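Local structure of cytochrome P450 CYP260B1 (Sorangium cellulosum, 5HIW) at residues A238-L241 and V242-A246; A89-P93 and R94-R98; F10-D14 and P15-G19; D197-L200 and G201-R205. The protein is a bacterial cytochrome P450, a mostly helical haem protein that holds protoporphyrin IX with its iron inside the fold. All blocks are in the same frame, centred on the assembly; numbering follows the deposited sequence.

Interaction 1: residues A238-L241 and V242-A246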
loop_
_atom_site.group_PDB
_atom_site.type_symbol
_atom_site.label_atom_id
_atom_site.label_comp_id
_atom_site.label_asym_id
_atom_site.label_seq_id
_atom_site.Cartn_x
_atom_site.Cartn_y
_atom_site.Cartn_z
ATOM N N ALA A 238 1.991 -1.273 -9.495
ATOM C CA ALA A 238 2.334 -0.336 -10.499
ATOM C C ALA A 238 3.857 -0.068 -10.444
ATOM O O ALA A 238 4.550 -0.136 -11.445
ATOM C CB ALA A 238 1.606 0.994 -10.325
ATOM N N ASN A 239 4.382 0.213 -9.265
ATOM C CA ASN A 239 5.807 0.591 -9.205
ATOM C C ASN A 239 6.762 -0.580 -9.333
ATOM O O ASN A 239 7.883 -0.414 -9.778
ATOM C CB ASN A 239 6.042 1.318 -7.922
ATOM C CG ASN A 239 5.333 2.664 -7.867
ATOM O OD1 ASN A 239 4.623 3.073 -8.784
ATOM N ND2 ASN A 239 5.579 3.370 -6.830
ATOM N N LEU A 240 6.289 -1.815 -9.108
ATOM C CA LEU A 240 7.031 -2.991 -9.414
ATOM C C LEU A 240 7.170 -3.133 -10.905
ATOM O O LEU A 240 8.260 -3.342 -11.472
ATOM C CB LEU A 240 6.353 -4.215 -8.777
ATOM C CG LEU A 240 6.925 -5.562 -9.132
ATOM C CD1 LEU A 240 8.404 -5.632 -8.945
ATOM C CD2 LEU A 240 6.164 -6.723 -8.449
ATOM N N LEU A 241 6.064 -2.945 -11.620
ATOM C CA LEU A 241 6.149 -3.051 -13.025
ATOM C C LEU A 241 7.064 -1.926 -13.590
ATOM O O LEU A 241 7.759 -2.188 -14.522
ATOM C CB LEU A 241 4.770 -2.932 -13.635
ATOM C CG LEU A 241 3.953 -4.218 -13.423
ATOM C CD1 LEU A 241 2.584 -3.884 -13.939
ATOM C CD2 LEU A 241 4.477 -5.433 -14.083
ATOM N N VAL A 242 6.986 -0.736 -13.038
ATOM C CA VAL A 242 7.866 0.370 -13.475
ATOM C C VAL A 242 9.306 -0.086 -13.355
ATOM O O VAL A 242 10.101 -0.001 -14.329
ATOM C CB VAL A 242 7.607 1.665 -12.713
ATOM C CG1 VAL A 242 8.734 2.729 -12.915
ATOM C CG2 VAL A 242 6.262 2.300 -13.101
ATOM N N ALA A 243 9.639 -0.564 -12.186
ATOM C CA ALA A 243 11.027 -0.997 -11.869
ATOM C C ALA A 243 11.453 -2.058 -12.781
ATOM O O ALA A 243 12.631 -2.055 -13.229
ATOM C CB ALA A 243 11.119 -1.473 -10.453
ATOM N N LEU A 244 10.592 -3.053 -13.047
ATOM C CA LEU A 244 10.998 -4.095 -13.976
ATOM C C LEU A 244 11.117 -3.607 -15.436
ATOM O O LEU A 244 12.142 -3.847 -16.095
ATOM C CB LEU A 244 10.072 -5.342 -13.942
ATOM C CG LEU A 244 10.120 -5.985 -12.532
ATOM C CD1 LEU A 244 9.195 -7.165 -12.452
ATOM C CD2 LEU A 244 11.513 -6.394 -12.051
ATOM N N LEU A 245 10.085 -2.966 -15.965
ATOM C CA LEU A 245 10.111 -2.512 -17.345
ATOM C C LEU A 245 11.203 -1.476 -17.583
ATOM O O LEU A 245 11.765 -1.418 -18.689
ATOM C CB LEU A 245 8.806 -1.923 -17.756
ATOM C CG LEU A 245 7.552 -2.814 -17.694
ATOM C CD1 LEU A 245 6.319 -1.981 -18.005
ATOM C CD2 LEU A 245 7.671 -3.964 -18.644
ATOM N N ALA A 246 11.541 -0.690 -16.575
ATOM C CA ALA A 246 12.626 0.305 -16.719
ATOM C C ALA A 246 14.046 -0.343 -16.667
ATOM O O ALA A 246 15.041 0.375 -16.842
ATOM C CB ALA A 246 12.530 1.385 -15.652
#
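Leu244 lies one turn beyond Leu240 on helix 232-245, and the two side chains extend together from the same flank of the helix. Followed outward, the Leu244 side chain first meets backbone and then its neighbour. Its CB is 3.7 Å from Leu240 O, CG comes to 3.4 Å from the same Leu240 O, and CD1 reaches Leu240 CD1 at 3.9 Å. The methyl of Leu240 is there because CG stands opposite the backbone N (chi1 173°) and the branch leans along the helix toward the next turn. Beneath this pair, Leu244 N gives its hydrogen to Leu240 O at 2.8 Å, nearly along the C=O axis.

The same i to i+4 pattern repeats around the turn. Val242 N meets Ala238 O in the carbonyl plane at 3.0 Å, while Val242 CG2 rests 3.4 Å from that same Ala238 O. Leu245 N bonds to Leu241 O at 2.8 Å with an N-H...O angle of 170°, and Leu245 CG lies 3.2 Å from this oxygen.

Leu240 and Leu244 face Val352 of helix 341-358, whereas Leu241 and Leu245 turn to Leu123 of helix 123-128. Asn239 ND2 bonds to the carbonyls of Phe382 and Cys272. The arrangement is that of the last turns of a largely buried alpha-helix, its leucines set against helices 261-271, 341-358 and 123-128 in the helical part of the P450 fold.

Interaction 2: residues A89-P93 and R94-R98; sequences AVLSP and RVISR
A helix N-terminus, with Ser92 at the N-cap position of helix 93-113, starts here a short bend after helix 77-90. Ser92 O takes two backbone hydrogens: Ile96 N at 3.0 Å, in a straight bond of 165°, and Val95 N at 2.9 Å, a weak one bent to 121°. One residue on, Ser97 N bonds to Pro93 O at 3.0 Å, so the regular helical ladder is running by the first turn.

The hydroxyl of Ser92 is linked to the helix backbone by way of a water. With chi1 at 74°, OG sits between the backbone N and the carbonyl carbon, facing the new helix. There it lies 3.5 Å from Val95 CG2 and makes a weak, long bond to a water, which accepts from Arg94 N at 3.0 Å. Val95 fills the bend between the helices: CG1 presses on Val90 O at 3.2 Å, and CG2 lies over one face of the Arg94 guanidinium, offset toward its rim. Ile96 folds its CG1 back over Ser92 O, and its CD1 reaches Leu91 CD2 at 4.3 Å.

Arg94 bends at chi3 to bring its guanidinium beside that of Arg98, whose NE lies at its edge and in its plane. Val90 O is buried with no polar partner in the model, its neighbour across the bend being a methyl, so this carbonyl gets no polar compensation. The two arginines fare otherwise: both form salt bridges to Glu202 of helix 199-209, whose carboxylate probably balances their neighbouring positive charges.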
loop_
_atom_site.group_PDB
_atom_site.type_symbol
_atom_site.label_atom_id
_atom_site.label_comp_id
_atom_site.label_asym_id
_atom_site.label_seq_id
_atom_site.Cartn_x
_atom_site.Cartn_y
_atom_site.Cartn_z
ATOM N N ALA A 89 -3.276 -13.635 12.858
ATOM C CA ALA A 89 -3.709 -15.012 12.666
ATOM C C ALA A 89 -4.381 -15.228 11.339
ATOM O O ALA A 89 -4.321 -16.291 10.787
ATOM C CB ALA A 89 -4.658 -15.474 13.793
ATOM N N VAL A 90 -5.043 -14.225 10.800
ATOM C CA VAL A 90 -5.715 -14.445 9.540
ATOM C C VAL A 90 -4.817 -14.135 8.355
ATOM O O VAL A 90 -5.259 -14.306 7.250
ATOM C CB VAL A 90 -7.023 -13.674 9.428
ATOM C CG1 VAL A 90 -7.933 -14.016 10.611
ATOM C CG2 VAL A 90 -6.787 -12.214 9.439
ATOM N N LEU A 91 -3.605 -13.638 8.596
ATOM C CA LEU A 91 -2.671 -13.383 7.529
ATOM C C LEU A 91 -1.309 -14.111 7.718
ATOM O O LEU A 91 -0.226 -13.646 7.244
ATOM C CB LEU A 91 -2.408 -11.884 7.430
ATOM C CG LEU A 91 -3.619 -11.134 6.936
ATOM C CD1 LEU A 91 -3.549 -9.653 7.300
ATOM C CD2 LEU A 91 -3.872 -11.327 5.476
ATOM N N SER A 92 -1.392 -15.273 8.326
ATOM C CA SER A 92 -0.210 -16.063 8.695
ATOM C C SER A 92 0.272 -16.753 7.448
ATOM O O SER A 92 -0.476 -16.877 6.482
ATOM C CB SER A 92 -0.652 -17.073 9.771
ATOM O OG SER A 92 -1.403 -18.062 9.153
ATOM N N PRO A 93 1.494 -17.391 7.445
ATOM C CA PRO A 93 2.014 -18.027 6.239
ATOM C C PRO A 93 1.157 -19.170 5.724
ATOM O O PRO A 93 0.948 -19.319 4.537
ATOM C CB PRO A 93 3.426 -18.492 6.661
ATOM C CG PRO A 93 3.821 -17.430 7.625
ATOM C CD PRO A 93 2.572 -17.139 8.429
ATOM N N ARG A 94 0.620 -19.981 6.598
ATOM C CA ARG A 94 -0.346 -20.993 6.129
ATOM C C ARG A 94 -1.515 -20.371 5.335
ATOM O O ARG A 94 -1.934 -20.933 4.325
ATOM C CB ARG A 94 -0.932 -21.665 7.372
ATOM C CG ARG A 94 -2.018 -22.677 6.998
ATOM C CD ARG A 94 -2.748 -23.145 8.281
ATOM N NE ARG A 94 -3.517 -22.123 9.030
ATOM C CZ ARG A 94 -4.689 -21.587 8.662
ATOM N NH1 ARG A 94 -5.256 -21.889 7.518
ATOM N NH2 ARG A 94 -5.303 -20.722 9.460
ATOM N N VAL A 95 -2.066 -19.247 5.820
ATOM C CA VAL A 95 -3.249 -18.627 5.165
ATOM C C VAL A 95 -2.836 -18.050 3.809
ATOM O O VAL A 95 -3.545 -18.217 2.773
ATOM C CB VAL A 95 -3.858 -17.524 6.065
ATOM C CG1 VAL A 95 -4.965 -16.815 5.290
ATOM C CG2 VAL A 95 -4.425 -18.084 7.383
ATOM N N ILE A 96 -1.669 -17.401 3.806
ATOM C CA ILE A 96 -1.148 -16.790 2.620
ATOM C C ILE A 96 -0.998 -17.854 1.574
ATOM O O ILE A 96 -1.397 -17.662 0.460
ATOM C CB ILE A 96 0.134 -15.963 2.862
ATOM C CG1 ILE A 96 -0.040 -14.861 3.882
ATOM C CG2 ILE A 96 0.734 -15.574 1.541
ATOM C CD1 ILE A 96 -0.962 -13.762 3.413
ATOM N N SER A 97 -0.390 -19.009 1.867
ATOM C CA SER A 97 -0.203 -20.008 0.845
ATOM C C SER A 97 -1.554 -20.593 0.402
ATOM O O SER A 97 -1.761 -20.850 -0.782
ATOM C CB SER A 97 0.641 -21.184 1.440
ATOM O OG SER A 97 0.657 -22.254 0.566
ATOM N N ARG A 98 -2.462 -20.730 1.353
ATOM C CA ARG A 98 -3.801 -21.253 1.008
ATOM C C ARG A 98 -4.458 -20.418 -0.057
ATOM O O ARG A 98 -5.021 -20.973 -1.028
ATOM C CB ARG A 98 -4.728 -21.244 2.230
ATOM C CG ARG A 98 -6.143 -21.754 1.882
ATOM C CD ARG A 98 -6.921 -22.049 3.190
ATOM N NE ARG A 98 -6.065 -23.027 3.881
ATOM C CZ ARG A 98 -6.172 -23.458 5.139
ATOM N NH1 ARG A 98 -7.187 -23.067 5.935
ATOM N NH2 ARG A 98 -5.242 -24.322 5.587
HETATM O O HOH W 1 1.037 -20.176 9.557
#

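Interaction 3: residues F10-D14 and P15-G19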
loop_
_atom_site.group_PDB
_atom_site.type_symbol
_atom_site.label_atom_id
_atom_site.label_comp_id
_atom_site.label_asym_id
_atom_site.label_seq_id
_atom_site.Cartn_x
_atom_site.Cartn_y
_atom_site.Cartn_z
ATOM N N PHE A 10 6.656 18.368 -6.492
ATOM C CA PHE A 10 7.635 17.879 -7.495
ATOM C C PHE A 10 6.988 16.826 -8.412
ATOM O O PHE A 10 6.327 15.904 -7.936
ATOM C CB PHE A 10 8.841 17.312 -6.712
ATOM C CG PHE A 10 10.014 16.865 -7.562
ATOM C CD1 PHE A 10 10.071 15.593 -8.042
ATOM C CD2 PHE A 10 11.056 17.741 -7.861
ATOM C CE1 PHE A 10 11.135 15.160 -8.848
ATOM C CE2 PHE A 10 12.128 17.334 -8.631
ATOM C CZ PHE A 10 12.183 16.037 -9.123
ATOM N N THR A 11 7.100 17.002 -9.725
ATOM C CA THR A 11 6.766 15.958 -10.702
ATOM C C THR A 11 7.965 15.692 -11.612
ATOM O O THR A 11 8.919 16.487 -11.634
ATOM C CB THR A 11 5.575 16.286 -11.599
ATOM O OG1 THR A 11 5.922 17.332 -12.489
ATOM C CG2 THR A 11 4.414 16.731 -10.794
ATOM N N SER A 12 7.938 14.559 -12.304
ATOM C CA SER A 12 9.037 14.163 -13.172
ATOM C C SER A 12 8.733 12.985 -14.013
ATOM O O SER A 12 7.867 12.167 -13.686
ATOM C CB SER A 12 10.275 13.834 -12.356
ATOM O OG SER A 12 11.388 13.602 -13.218
ATOM N N LYS A 13 9.463 12.866 -15.122
ATOM C CA LYS A 13 9.418 11.661 -15.920
ATOM C C LYS A 13 10.390 10.610 -15.448
ATOM O O LYS A 13 10.392 9.512 -15.976
ATOM C CB LYS A 13 9.763 11.941 -17.411
ATOM C CG LYS A 13 8.912 13.050 -17.972
ATOM C CD LYS A 13 7.732 12.488 -18.679
ATOM C CE LYS A 13 7.065 13.562 -19.507
ATOM N NZ LYS A 13 6.152 14.226 -18.563
ATOM N N ASP A 14 11.236 10.946 -14.508
ATOM C CA ASP A 14 12.277 10.053 -14.065
ATOM C C ASP A 14 11.803 9.520 -12.726
ATOM O O ASP A 14 11.604 10.300 -11.798
ATOM C CB ASP A 14 13.525 10.867 -13.922
ATOM C CG ASP A 14 14.682 10.139 -13.259
ATOM O OD1 ASP A 14 14.612 8.990 -12.829
ATOM O OD2 ASP A 14 15.764 10.802 -13.175
ATOM N N PRO A 15 11.631 8.213 -12.653
ATOM C CA PRO A 15 11.067 7.630 -11.446
ATOM C C PRO A 15 11.866 7.798 -10.163
ATOM O O PRO A 15 11.269 7.736 -9.057
ATOM C CB PRO A 15 10.851 6.185 -11.825
ATOM C CG PRO A 15 11.676 5.946 -13.023
ATOM C CD PRO A 15 11.698 7.232 -13.744
ATOM N N SER A 16 13.167 8.046 -10.246
ATOM C CA SER A 16 13.974 8.145 -9.067
ATOM C C SER A 16 14.254 9.618 -8.661
ATOM O O SER A 16 14.831 9.859 -7.595
ATOM C CB SER A 16 15.277 7.342 -9.260
ATOM O OG SER A 16 16.102 8.124 -10.131
ATOM N N ALA A 17 13.724 10.596 -9.401
ATOM C CA ALA A 17 14.093 12.006 -9.143
ATOM C C ALA A 17 13.522 12.480 -7.825
ATOM O O ALA A 17 14.154 13.277 -7.107
ATOM C CB ALA A 17 13.645 12.944 -10.254
ATOM N N PHE A 18 12.337 11.984 -7.490
ATOM C CA PHE A 18 11.711 12.429 -6.251
ATOM C C PHE A 18 12.466 11.931 -5.050
ATOM O O PHE A 18 12.684 12.677 -4.122
ATOM C CB PHE A 18 10.281 11.970 -6.188
ATOM C CG PHE A 18 9.533 12.435 -4.957
ATOM C CD1 PHE A 18 9.427 13.779 -4.667
ATOM C CD2 PHE A 18 8.840 11.547 -4.168
ATOM C CE1 PHE A 18 8.737 14.214 -3.588
ATOM C CE2 PHE A 18 8.123 11.992 -3.091
ATOM C CZ PHE A 18 8.072 13.333 -2.788
ATOM N N GLY A 19 12.923 10.691 -5.045
ATOM C CA GLY A 19 13.625 10.200 -3.854
ATOM C C GLY A 19 14.964 10.910 -3.719
ATOM O O GLY A 19 15.410 11.235 -2.618
HETATM O O HOH W 2 10.304 11.001 -9.361
#
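Asp14 and Ser16 supply the polar side-chain part of this contact, at the entry to helix 17-28. The Asp14 carboxylate reaches forward over the turn, CG lying opposite the backbone N (chi1 171°), and OD1 accepts from Ser16 N at 3.1 Å. That hydrogen arrives from well above the carboxylate plane, 50° out of it, yet the N-H...O line is fairly straight. Ser16 OG lies 3.2 Å from the same OD1, though its proton has another acceptor within range. Just before the turn, Asp14 N donates to Ser12 OG, which makes an ST turn.

Backbone bonds form the beta turn itself. Ala17 N reaches Asp14 O at 3.2 Å, closing a type I beta turn with Pro15 and Ser16 at its corners; the donor again stands above the carbonyl plane. A water extends the link, donating to Asp14 O at 2.8 Å and accepting from Phe18 N at 2.9 Å.

The apolar contacts gather around Phe10. Ala17 CB sits at the edge of its ring, near the ring plane, 3.6 Å from Phe10 CZ. The side chains of Phe10 and Phe18 pass one another heading opposite ways, Phe10 CD1 meeting Phe18 CD1 at 3.9 Å. Beyond the pair, Phe10 stacks on His21 and Phe18 meets the ring of Phe382. Pro15 and Ser16 lean on Trp271 of helix 261-271. Taken together, this is a helix entry made by a beta turn and an aspartate capping bond, with an aromatic residue of the incoming loop folded against the first turn.

Interaction 4: residues D197-L200 and G201-R205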
loop_
_atom_site.group_PDB
_atom_site.type_symbol
_atom_site.label_atom_id
_atom_site.label_comp_id
_atom_site.label_asym_id
_atom_site.label_seq_id
_atom_site.Cartn_x
_atom_site.Cartn_y
_atom_site.Cartn_z
ATOM N N ASP A 197 -14.838 -21.739 2.631
ATOM C CA ASP A 197 -13.381 -21.775 2.462
ATOM C C ASP A 197 -12.769 -20.380 2.152
ATOM O O ASP A 197 -11.675 -20.312 1.652
ATOM C CB ASP A 197 -13.024 -22.741 1.301
ATOM C CG ASP A 197 -13.850 -22.461 0.019
ATOM O OD1 ASP A 197 -14.619 -21.455 0.008
ATOM O OD2 ASP A 197 -13.763 -23.249 -0.971
ATOM N N THR A 198 -13.447 -19.266 2.422
ATOM C CA THR A 198 -12.841 -17.997 2.021
ATOM C C THR A 198 -12.092 -17.409 3.151
ATOM O O THR A 198 -12.202 -17.864 4.318
ATOM C CB THR A 198 -13.934 -17.000 1.620
ATOM O OG1 THR A 198 -14.645 -16.644 2.811
ATOM C CG2 THR A 198 -14.812 -17.552 0.498
ATOM N N LEU A 199 -11.361 -16.320 2.874
ATOM C CA LEU A 199 -10.682 -15.666 3.931
ATOM C C LEU A 199 -11.714 -15.092 4.918
ATOM O O LEU A 199 -11.463 -15.088 6.128
ATOM C CB LEU A 199 -9.774 -14.541 3.416
ATOM C CG LEU A 199 -8.943 -13.785 4.451
ATOM C CD1 LEU A 199 -7.993 -14.733 5.239
ATOM C CD2 LEU A 199 -8.190 -12.686 3.726
ATOM N N LEU A 200 -12.882 -14.651 4.412
ATOM C CA LEU A 200 -13.866 -14.037 5.320
ATOM C C LEU A 200 -14.254 -15.187 6.212
ATOM O O LEU A 200 -14.459 -15.021 7.415
ATOM C CB LEU A 200 -15.088 -13.421 4.586
ATOM C CG LEU A 200 -16.128 -12.911 5.588
ATOM C CD1 LEU A 200 -16.937 -11.770 4.958
ATOM C CD2 LEU A 200 -17.074 -14.054 5.994
ATOM N N GLY A 201 -14.341 -16.362 5.661
ATOM C CA GLY A 201 -14.530 -17.569 6.546
ATOM C C GLY A 201 -13.507 -17.855 7.654
ATOM O O GLY A 201 -13.896 -18.163 8.792
ATOM N N GLU A 202 -12.210 -17.746 7.361
ATOM C CA GLU A 202 -11.154 -17.869 8.376
ATOM C C GLU A 202 -11.321 -16.740 9.406
ATOM O O GLU A 202 -11.016 -16.912 10.588
ATOM C CB GLU A 202 -9.722 -17.666 7.799
ATOM C CG GLU A 202 -9.219 -18.688 6.766
ATOM C CD GLU A 202 -8.412 -19.810 7.381
ATOM O OE1 GLU A 202 -8.027 -19.652 8.571
ATOM O OE2 GLU A 202 -8.146 -20.791 6.650
ATOM N N ILE A 203 -11.763 -15.567 8.986
ATOM C CA ILE A 203 -11.854 -14.445 9.945
ATOM C C ILE A 203 -12.993 -14.742 10.939
ATOM O O ILE A 203 -12.859 -14.543 12.161
ATOM C CB ILE A 203 -12.125 -13.109 9.225
ATOM C CG1 ILE A 203 -10.858 -12.560 8.607
ATOM C CG2 ILE A 203 -12.611 -12.068 10.170
ATOM C CD1 ILE A 203 -11.129 -11.693 7.386
ATOM N N ALA A 204 -14.102 -15.240 10.411
ATOM C CA ALA A 204 -15.260 -15.481 11.285
ATOM C C ALA A 204 -14.859 -16.476 12.351
ATOM O O ALA A 204 -15.140 -16.297 13.527
ATOM C CB ALA A 204 -16.457 -15.916 10.479
ATOM N N ARG A 205 -14.114 -17.486 11.955
ATOM C CA ARG A 205 -13.557 -18.461 12.893
ATOM C C ARG A 205 -12.467 -17.971 13.848
ATOM O O ARG A 205 -12.457 -18.356 15.037
ATOM C CB ARG A 205 -13.222 -19.781 12.134
ATOM C CG ARG A 205 -14.544 -20.452 11.672
ATOM C CD ARG A 205 -14.493 -21.696 10.772
ATOM N NE ARG A 205 -13.698 -21.527 9.542
ATOM C CZ ARG A 205 -12.361 -21.694 9.438
ATOM N NH1 ARG A 205 -11.590 -22.040 10.490
ATOM N NH2 ARG A 205 -11.772 -21.506 8.246
HETATM O O HOH W 3 -11.886 -20.255 5.437
#
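Thr198 caps helix 199-209 by taking the hydrogen of Gly201 N on OG1 at 2.9 Å, in a nearly straight bond. A chi1 of 69° brings OG1 round to that N-H. The first turn behind it is close-knit. Glu202 N meets Thr198 O in the carbonyl plane at 3.0 Å, and Ile203 N bonds to Leu199 O at 2.9 Å. Ile203 CD1 bends back to 3.6 Å from Leu199 O and touches Leu199 CG at 4.2 Å. This apolar side is buried: Leu199, Leu200 and Ile203 all pack on Phe140 of helix 130-140, and Leu200 and Ile203 reach Val222 of helix 218-229. Glu202 is buried and firmly held too, its bend at chi2 (-94°) carrying the carboxylate off the turn toward Arg94 and Arg98 of helix 93-113.

The solvent side is looser. A water donates to Thr198 O at 2.7 Å and lies in plane at the edge of the exposed Arg205 guanidinium, where its bond from Arg205 NH2 is weak. The whole is a threonine N-cap on a helix with one apolar flank, built into the helical part of the P450 fold.

In the fold
Interactions 2 and 4 touch directly, their centres 11 Å apart. Arg98 NH1 meets Glu202 OE2 at 2.6 Å and Arg94 NH2 meets Glu202 OE1 at 3.1 Å, while Leu199 CD1 packs 3.7 Å from Val95 CG1. Interactions 1 and 3, centred 14 Å apart, join by packing of Val242 CG1 on Pro15 CB at 4.2 Å. The two pairs stand well apart: interactions 3 and 4 have centres 41 Å from each other, on opposite sides of the chain's centre. The haem lies about 5 Å from the side chain of Leu91, 7 Å from Leu199, 9 Å from Asn239 and 14 Å from Phe18.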